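Local atomic coordinates of VOC domain-containing protein (Streptococcus mutans, PDB entry 3L7T), a protein that is of unknown function but binds zinc and, as a member of the glyoxalase-type VOC superfamily, may have lactoylglutathione lyase-like activity. Residues 9-14 against 21-26; 43-48 against 54-59; 109-112 against 117-120. All blocks are in the same frame, centred on the assembly; numbering follows the deposited sequence.

Contact 1 of 3, residues 9-14 against 21-26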
loop_
_atom_site.group_PDB
_atom_site.type_symbol
_atom_site.label_atom_id
_atom_site.label_comp_id
_atom_site.label_asym_id
_atom_site.label_seq_id
_atom_site.Cartn_x
_atom_site.Cartn_y
_atom_site.Cartn_z
ATOM N N VAL A 9 2.576 5.960 1.250
ATOM C CA VAL A 9 2.562 4.559 0.847
ATOM C C VAL A 9 3.743 4.441 -0.093
ATOM O O VAL A 9 3.942 5.318 -0.936
ATOM C CB VAL A 9 1.303 4.246 0.020
ATOM C CG1 VAL A 9 1.193 2.732 -0.190
ATOM C CG2 VAL A 9 0.052 4.714 0.794
ATOM N N ALA A 10 4.543 3.405 0.101
ATOM C CA ALA A 10 5.755 3.201 -0.703
ATOM C C ALA A 10 5.554 1.993 -1.586
ATOM O O ALA A 10 4.786 1.085 -1.259
ATOM C CB ALA A 10 6.939 2.990 0.209
ATOM N N LEU A 11 6.212 2.014 -2.741
ATOM C CA LEU A 11 6.131 0.869 -3.628
ATOM C C LEU A 11 7.426 0.753 -4.357
ATOM O O LEU A 11 8.207 1.722 -4.424
ATOM C CB LEU A 11 4.963 1.019 -4.599
ATOM C CG LEU A 11 4.940 2.188 -5.572
ATOM C CD1 LEU A 11 5.455 1.706 -6.909
ATOM C CD2 LEU A 11 3.517 2.705 -5.737
ATOM N N ILE A 12 7.657 -0.447 -4.868
ATOM C CA ILE A 12 8.884 -0.789 -5.595
ATOM C C ILE A 12 8.552 -1.039 -7.063
ATOM O O ILE A 12 7.582 -1.699 -7.384
ATOM C CB ILE A 12 9.547 -2.035 -4.977
ATOM C CG1 ILE A 12 10.115 -1.647 -3.597
ATOM C CG2 ILE A 12 10.680 -2.600 -5.919
ATOM C CD1 ILE A 12 10.765 -2.755 -2.801
ATOM N N VAL A 13 9.417 -0.569 -7.965
ATOM C CA VAL A 13 9.212 -0.738 -9.401
ATOM C C VAL A 13 10.503 -1.346 -9.977
ATOM O O VAL A 13 11.541 -1.309 -9.318
ATOM C CB VAL A 13 8.884 0.594 -10.126
ATOM C CG1 VAL A 13 7.579 1.235 -9.554
ATOM C CG2 VAL A 13 10.062 1.578 -10.051
ATOM N N SER A 14 10.371 -2.062 -11.086
ATOM C CA SER A 14 11.523 -2.748 -11.674
ATOM C C SER A 14 12.343 -1.780 -12.541
ATOM O O SER A 14 13.570 -1.881 -12.594
ATOM C CB SER A 14 11.083 -4.001 -12.474
ATOM O OG SER A 14 10.358 -3.632 -13.654
ATOM N N GLU A 21 7.713 7.487 -16.038
ATOM C CA GLU A 21 6.799 7.816 -17.142
ATOM C C GLU A 21 5.317 7.510 -16.806
ATOM O O GLU A 21 4.431 8.355 -16.989
ATOM C CB GLU A 21 7.238 7.057 -18.409
ATOM C CG GLU A 21 6.222 7.052 -19.561
ATOM C CD GLU A 21 5.959 8.443 -20.153
ATOM O OE1 GLU A 21 6.881 9.285 -20.155
ATOM O OE2 GLU A 21 4.812 8.695 -20.594
ATOM N N PHE A 22 5.055 6.316 -16.285
ATOM C CA PHE A 22 3.692 5.906 -15.967
ATOM C C PHE A 22 3.061 6.830 -14.913
ATOM O O PHE A 22 2.006 7.418 -15.133
ATOM C CB PHE A 22 3.693 4.446 -15.488
ATOM C CG PHE A 22 2.332 3.923 -15.084
ATOM C CD1 PHE A 22 1.453 3.427 -16.050
ATOM C CD2 PHE A 22 1.938 3.881 -13.745
ATOM C CE1 PHE A 22 0.232 2.866 -15.679
ATOM C CE2 PHE A 22 0.722 3.325 -13.377
ATOM C CZ PHE A 22 -0.157 2.864 -14.344
ATOM N N TYR A 23 3.680 6.911 -13.740
ATOM C CA TYR A 23 3.118 7.686 -12.622
ATOM C C TYR A 23 3.071 9.206 -12.841
ATOM O O TYR A 23 2.132 9.888 -12.409
ATOM C CB TYR A 23 3.864 7.327 -11.318
ATOM C CG TYR A 23 3.491 5.927 -10.779
ATOM C CD1 TYR A 23 2.278 5.717 -10.126
ATOM C CD2 TYR A 23 4.333 4.823 -10.972
ATOM C CE1 TYR A 23 1.884 4.466 -9.697
ATOM C CE2 TYR A 23 3.945 3.539 -10.541
ATOM C CZ TYR A 23 2.715 3.376 -9.894
ATOM O OH TYR A 23 2.306 2.130 -9.446
ATOM N N VAL A 24 4.160 9.752 -13.363
ATOM C CA VAL A 24 4.308 11.205 -13.444
ATOM C C VAL A 24 3.688 11.701 -14.757
ATOM O O VAL A 24 2.825 12.574 -14.751
ATOM C CB VAL A 24 5.789 11.648 -13.326
ATOM C CG1 VAL A 24 5.923 13.151 -13.509
ATOM C CG2 VAL A 24 6.405 11.233 -11.959
ATOM N N ASN A 25 3.999 11.043 -15.865
ATOM C CA ASN A 25 3.514 11.517 -17.176
ATOM C C ASN A 25 2.151 11.027 -17.671
ATOM O O ASN A 25 1.418 11.765 -18.324
ATOM C CB ASN A 25 4.601 11.346 -18.239
ATOM C CG ASN A 25 5.813 12.206 -17.949
ATOM O OD1 ASN A 25 5.699 13.221 -17.260
ATOM N ND2 ASN A 25 6.977 11.799 -18.443
ATOM N N GLN A 26 1.786 9.795 -17.344
ATOM C CA GLN A 26 0.477 9.284 -17.717
ATOM C C GLN A 26 -0.611 9.486 -16.648
ATOM O O GLN A 26 -1.736 9.917 -16.945
ATOM C CB GLN A 26 0.597 7.819 -18.118
ATOM C CG GLN A 26 1.484 7.615 -19.335
ATOM C CD GLN A 26 1.346 6.224 -19.888
ATOM O OE1 GLN A 26 0.689 6.003 -20.915
ATOM N NE2 GLN A 26 1.877 5.257 -19.159
#
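Leu11 and Val13, on successive inward-facing positions of segment 9-14, meet the ring of Tyr23 on helix 16-26. The meeting is small and mainly apolar: 97 Å² is buried between the segments, and the backbones stay well apart, with the CA atoms of Val13 and Phe22 10.9 Å from each other. Leu11 and Tyr23 reach out from opposite directions. The CD2 methyl of Leu11 ends 3.9 Å from Tyr23 OH, and its CD1 stands about as near to the same oxygen; a chi1 of 61° carries both branches toward the phenol end. Further along the ring, Val13 CG1 approaches Tyr23 CE2 obliquely at 4.4 Å.

Phe22 packs on the ring and probably restricts its movement. Its CD2 sits 3.7 Å above the plane of the Tyr23 ring, over its centre, while Tyr23 CD2 lies in the plane of the Phe22 ring, at its edge. Leu130 of strand 129-133 touches both aromatic side chains.

A hydrogen bond to Asp124 OD2 satisfies the buried Tyr23 OH. On the exposed side of the helix, Asn25 ND2 gives a nearly straight 3.0 Å bond to Glu21 OE1, reaching it from above the carboxylate plane. Gln26 N bonds to Glu21 O in a wider pi-type turn.

Strand 5-12 is an outermost strand, within this chain, of the first four-stranded sheet, and helix 16-26 packs against that sheet, as expected for the VOC fold. One edge of the strand bonds to strand 52-58; the other pairs antiparallel with a strand of the second subunit, so the sheet continues across the dimer. Chemically, the phenol is amphipathic here: its ring bridges helix and sheet by carbon contacts, while the hydroxyl, although beside two leucine methyls, has its hydrogen-bonding need met by Asp124.

Contact 2 of 3, residues 43-48 against 54-59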
loop_
_atom_site.group_PDB
_atom_site.type_symbol
_atom_site.label_atom_id
_atom_site.label_comp_id
_atom_site.label_asym_id
_atom_site.label_seq_id
_atom_site.Cartn_x
_atom_site.Cartn_y
_atom_site.Cartn_z
ATOM N N TYR A 43 16.867 5.210 -6.510
ATOM C CA TYR A 43 16.048 6.403 -6.766
ATOM C C TYR A 43 14.814 6.339 -5.917
ATOM O O TYR A 43 14.157 5.279 -5.826
ATOM C CB TYR A 43 15.639 6.523 -8.251
ATOM C CG TYR A 43 16.848 6.755 -9.141
ATOM C CD1 TYR A 43 17.294 8.049 -9.396
ATOM C CD2 TYR A 43 17.525 5.697 -9.712
ATOM C CE1 TYR A 43 18.376 8.294 -10.206
ATOM C CE2 TYR A 43 18.654 5.927 -10.510
ATOM C CZ TYR A 43 19.079 7.224 -10.719
ATOM O OH TYR A 43 20.175 7.473 -11.520
ATOM N N LYS A 44 14.550 7.444 -5.227
ATOM C CA LYS A 44 13.349 7.572 -4.432
ATOM C C LYS A 44 12.580 8.777 -4.940
ATOM O O LYS A 44 13.115 9.885 -5.007
ATOM C CB LYS A 44 13.715 7.766 -2.952
ATOM C CG LYS A 44 12.482 7.919 -2.022
ATOM C CD LYS A 44 12.877 8.172 -0.551
ATOM C CE LYS A 44 11.639 8.228 0.339
ATOM N NZ LYS A 44 11.006 9.597 0.396
ATOM N N LEU A 45 11.411 8.501 -5.497
ATOM C CA LEU A 45 10.605 9.489 -6.172
ATOM C C LEU A 45 9.366 9.707 -5.300
ATOM O O LEU A 45 8.565 8.779 -5.117
ATOM C CB LEU A 45 10.183 8.951 -7.535
ATOM C CG LEU A 45 9.157 9.804 -8.293
ATOM C CD1 LEU A 45 9.612 11.240 -8.623
ATOM C CD2 LEU A 45 8.736 9.078 -9.544
ATOM N N ASP A 46 9.195 10.932 -4.804
ATOM C CA ASP A 46 8.075 11.236 -3.902
ATOM C C ASP A 46 6.999 12.025 -4.631
ATOM O O ASP A 46 7.262 13.118 -5.161
ATOM C CB ASP A 46 8.579 12.046 -2.709
ATOM C CG ASP A 46 9.645 11.297 -1.892
ATOM O OD1 ASP A 46 9.583 10.043 -1.790
ATOM O OD2 ASP A 46 10.533 11.974 -1.321
ATOM N N LEU A 47 5.793 11.453 -4.677
ATOM C CA LEU A 47 4.686 12.028 -5.461
ATOM C C LEU A 47 3.553 12.509 -4.571
ATOM O O LEU A 47 3.239 11.888 -3.563
ATOM C CB LEU A 47 4.127 10.954 -6.400
ATOM C CG LEU A 47 5.162 10.364 -7.364
ATOM C CD1 LEU A 47 4.474 9.504 -8.427
ATOM C CD2 LEU A 47 5.990 11.473 -8.090
ATOM N N LYS A 48 2.880 13.582 -4.974
ATOM C CA LYS A 48 1.765 14.049 -4.187
ATOM C C LYS A 48 0.448 13.420 -4.604
ATOM O O LYS A 48 0.068 13.482 -5.786
ATOM C CB LYS A 48 1.652 15.568 -4.292
ATOM C CG LYS A 48 0.553 16.128 -3.417
ATOM C CD LYS A 48 0.709 17.651 -3.220
ATOM C CE LYS A 48 -0.200 18.130 -2.084
ATOM N NZ LYS A 48 -1.618 18.040 -2.561
ATOM N N LEU A 54 3.057 9.325 -2.282
ATOM C CA LEU A 54 3.430 7.994 -2.797
ATOM C C LEU A 54 4.933 7.999 -2.977
ATOM O O LEU A 54 5.456 8.898 -3.628
ATOM C CB LEU A 54 2.786 7.772 -4.176
ATOM C CG LEU A 54 1.284 7.955 -4.206
ATOM C CD1 LEU A 54 0.783 7.682 -5.664
ATOM C CD2 LEU A 54 0.594 7.069 -3.215
ATOM N N GLU A 55 5.634 7.046 -2.363
ATOM C CA GLU A 55 7.085 6.995 -2.465
ATOM C C GLU A 55 7.426 5.884 -3.422
ATOM O O GLU A 55 7.212 4.726 -3.103
ATOM C CB GLU A 55 7.719 6.648 -1.116
ATOM C CG GLU A 55 7.625 7.721 -0.063
ATOM C CD GLU A 55 8.479 7.401 1.149
ATOM O OE1 GLU A 55 8.838 6.202 1.332
ATOM O OE2 GLU A 55 8.624 8.318 1.986
ATOM N N ILE A 56 7.963 6.218 -4.582
ATOM C CA ILE A 56 8.332 5.198 -5.549
ATOM C C ILE A 56 9.839 4.901 -5.432
ATOM O O ILE A 56 10.672 5.816 -5.555
ATOM C CB ILE A 56 7.986 5.649 -6.964
ATOM C CG1 ILE A 56 6.532 6.136 -7.072
ATOM C CG2 ILE A 56 8.295 4.547 -7.972
ATOM C CD1 ILE A 56 5.508 5.116 -6.790
ATOM N N PHE A 57 10.185 3.628 -5.253
ATOM C CA PHE A 57 11.584 3.230 -5.149
ATOM C C PHE A 57 11.932 2.356 -6.318
ATOM O O PHE A 57 11.259 1.378 -6.573
ATOM C CB PHE A 57 11.836 2.421 -3.882
ATOM C CG PHE A 57 11.786 3.233 -2.617
ATOM C CD1 PHE A 57 12.948 3.769 -2.073
ATOM C CD2 PHE A 57 10.595 3.358 -1.915
ATOM C CE1 PHE A 57 12.929 4.457 -0.855
ATOM C CE2 PHE A 57 10.565 4.013 -0.673
ATOM C CZ PHE A 57 11.745 4.576 -0.162
ATOM N N GLY A 58 13.045 2.631 -6.980
ATOM C CA GLY A 58 13.456 1.701 -8.029
ATOM C C GLY A 58 14.815 2.135 -8.492
ATOM O O GLY A 58 15.399 3.072 -7.952
ATOM N N ASN A 59 15.296 1.448 -9.500
ATOM C CA ASN A 59 16.597 1.769 -10.050
ATOM C C ASN A 59 16.501 1.744 -11.569
ATOM O O ASN A 59 15.588 1.153 -12.134
ATOM C CB ASN A 59 17.645 0.783 -9.539
ATOM C CG ASN A 59 19.069 1.265 -9.787
ATOM O OD1 ASN A 59 19.269 2.399 -10.183
ATOM N ND2 ASN A 59 20.061 0.404 -9.535
#
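Strands 43-48 and 54-58 run antiparallel, their axes 4.6 Å apart at closest approach and 159° between directions, with Tyr43-Gly58, Leu45-Ile56 and Leu47-Leu54 as hydrogen-bonded pairs. Each of these pairs exchanges two backbone bonds; that from Ile56 N to Leu45 O is 2.7 Å and almost straight. The strands form a beta hairpin in the sheet of the first VOC module.

On one face, Leu45, Leu47, Leu54 and Ile56 form an apolar layer, of which Leu45 and Leu47 meet helix 16-26; Leu45 CB is 4.0 Å from Ile56 CB. Tyr43 continues this face, the edge of its ring turned to Gly58 O.

The opposite face carries Lys44, Asp46, Glu55 and Phe57. Lys44 runs alongside Phe57, its CG resting over the ring in a CH-pi contact, 4.1 Å from the ring centroid. With CG anti to the backbone N (chi1 180°), its chain stays extended to CE and bends only at the last torsion, turning NZ to the acids. There Lys44 NZ meets Asp46 OD1 at 2.6 Å on the syn side. A weak bond of 3.1 Å joins Lys44 NZ to Glu55 OE2. Asp46 OD2 also forms a salt bridge with Arg33, and Arg83 of the second subunit makes a cation-pi contact with Phe57.

Glu55 binds the zinc ion together with His8. Lys44, weakly bonded to this metal ligand, probably helps position it from the second shell, and its positive end probably offsets the closeness of two carboxylates, Asp46 OD1 and Glu55 OE2 being 4.3 Å apart.

Contact 3 of 3, residues 109-112 against 117-120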
loop_
_atom_site.group_PDB
_atom_site.type_symbol
_atom_site.label_atom_id
_atom_site.label_comp_id
_atom_site.label_asym_id
_atom_site.label_seq_id
_atom_site.Cartn_x
_atom_site.Cartn_y
_atom_site.Cartn_z
ATOM N N VAL A 109 -15.843 -1.566 -16.002
ATOM C CA VAL A 109 -16.429 -0.937 -14.839
ATOM C C VAL A 109 -17.306 -1.924 -14.069
ATOM O O VAL A 109 -18.256 -2.495 -14.624
ATOM C CB VAL A 109 -17.246 0.290 -15.246
ATOM C CG1 VAL A 109 -18.011 0.838 -14.063
ATOM C CG2 VAL A 109 -16.329 1.346 -15.845
ATOM N N ARG A 110 -17.010 -2.094 -12.784
ATOM C CA ARG A 110 -17.878 -2.847 -11.907
ATOM C C ARG A 110 -18.341 -1.998 -10.737
ATOM O O ARG A 110 -18.014 -0.818 -10.652
ATOM C CB ARG A 110 -17.203 -4.112 -11.411
ATOM C CG ARG A 110 -15.761 -3.952 -11.026
ATOM C CD ARG A 110 -14.998 -5.246 -11.308
ATOM N NE ARG A 110 -15.864 -6.423 -11.231
ATOM C CZ ARG A 110 -15.946 -7.217 -10.165
ATOM N NH1 ARG A 110 -15.212 -6.958 -9.090
ATOM N NH2 ARG A 110 -16.752 -8.274 -10.174
ATOM N N TYR A 111 -19.196 -2.551 -9.909
ATOM C CA TYR A 111 -19.793 -1.803 -8.832
ATOM C C TYR A 111 -19.310 -2.333 -7.485
ATOM O O TYR A 111 -19.153 -3.489 -7.317
ATOM C CB TYR A 111 -21.322 -1.819 -8.936
ATOM C CG TYR A 111 -21.836 -1.271 -10.221
ATOM C CD1 TYR A 111 -22.288 0.013 -10.305
ATOM C CD2 TYR A 111 -21.836 -2.026 -11.357
ATOM C CE1 TYR A 111 -22.732 0.526 -11.464
ATOM C CE2 TYR A 111 -22.271 -1.521 -12.523
ATOM C CZ TYR A 111 -22.720 -0.241 -12.581
ATOM O OH TYR A 111 -23.165 0.250 -13.769
ATOM N N ASP A 112 -19.047 -1.450 -6.547
ATOM C CA ASP A 112 -18.539 -1.841 -5.239
ATOM C C ASP A 112 -19.576 -2.718 -4.581
ATOM O O ASP A 112 -20.744 -2.459 -4.671
ATOM C CB ASP A 112 -18.251 -0.617 -4.375
ATOM C CG ASP A 112 -17.588 -0.956 -3.096
ATOM O OD1 ASP A 112 -18.132 -1.706 -2.324
ATOM O OD2 ASP A 112 -16.510 -0.468 -2.828
ATOM N N LYS A 117 -21.079 1.793 -5.689
ATOM C CA LYS A 117 -20.343 2.854 -6.397
ATOM C C LYS A 117 -19.434 2.266 -7.463
ATOM O O LYS A 117 -18.780 1.257 -7.218
ATOM C CB LYS A 117 -19.509 3.689 -5.418
ATOM C CG LYS A 117 -20.329 4.467 -4.375
ATOM C CD LYS A 117 -20.891 5.770 -4.951
ATOM C CE LYS A 117 -20.376 6.983 -4.189
ATOM N NZ LYS A 117 -20.880 7.007 -2.787
ATOM N N LYS A 118 -19.381 2.908 -8.631
ATOM C CA LYS A 118 -18.557 2.427 -9.729
ATOM C C LYS A 118 -17.061 2.377 -9.385
ATOM O O LYS A 118 -16.542 3.222 -8.669
ATOM C CB LYS A 118 -18.778 3.275 -10.982
ATOM C CG LYS A 118 -20.148 3.126 -11.594
ATOM C CD LYS A 118 -20.613 4.455 -12.171
ATOM C CE LYS A 118 -20.691 4.411 -13.690
ATOM N NZ LYS A 118 -21.646 3.374 -14.173
ATOM N N MET A 119 -16.357 1.425 -9.980
ATOM C CA MET A 119 -14.912 1.318 -9.756
ATOM C C MET A 119 -14.352 0.536 -10.924
ATOM O O MET A 119 -15.108 -0.141 -11.621
ATOM C CB MET A 119 -14.628 0.568 -8.467
ATOM C CG MET A 119 -15.341 -0.744 -8.396
ATOM S SD MET A 119 -15.149 -1.570 -6.815
ATOM C CE MET A 119 -15.191 -3.276 -7.351
ATOM N N ALA A 120 -13.033 0.611 -11.137
ATOM C CA ALA A 120 -12.413 -0.140 -12.225
ATOM C C ALA A 120 -10.935 -0.331 -11.890
ATOM O O ALA A 120 -10.319 0.570 -11.345
ATOM C CB ALA A 120 -12.570 0.606 -13.529
#
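Arg110 and Met119 form the hydrogen-bonded pair at the centre of a short surface hairpin, in which strand 110-111, at the edge of the second sheet within this chain, meets the start of strand 118-123. Their backbones exchange two bonds: Arg110 N reaches Met119 O at 3.0 Å, and Met119 N returns one of 2.9 Å to Arg110 O. Nearer the turn, Asp112 N donates to Lys117 O at 2.8 Å.

Met119 packs across the neighbouring strand. A chi1 of 52° swings its side chain over the backbone of that strand, where the thioether settles: SD lies 3.7 Å from Asp112 CA, and Met119 CE reaches the CG of Arg110 at 3.8 Å.

The hairpin supplies two strands of the second four-stranded sheet, whose order matches that of the first, as expected for the paired modules of a VOC fold. Asp112 OD1 accepts Tyr114 N in an Asx turn, and OD2 bonds to His133.

On the other face, the Lys118 chain runs alongside the Tyr111 ring, with Lys118 CG 3.7 Å from Tyr111 CE1. Val109 CG1 touches the same Lys118 CG, and Val109 also packs on Val92, Glu93 and Arg96 of helix 92-102.

Contacts 1 and 2 are buried and share the first sheet, in which strands 5-12 and 52-58 are neighbours; their centres lie 7 Å apart and Tyr23 packs on Leu47 between them. Contact 3 is a surface hairpin of the second sheet, about 23 Å and 28 Å from the other two, centre to centre, and touches neither. Contact 1 joins helix to sheet through side chains alone, whereas 43-48/54-59 and 109-112/117-120 are backbone-paired hairpins. Of these, the buried one combines an apolar face with a charged face at the zinc; the exposed one adds to its backbone bonds the packing of long side chains such as Met119 and Lys118. Contacts 1 and 2, unlike contact 3, also touch the second subunit.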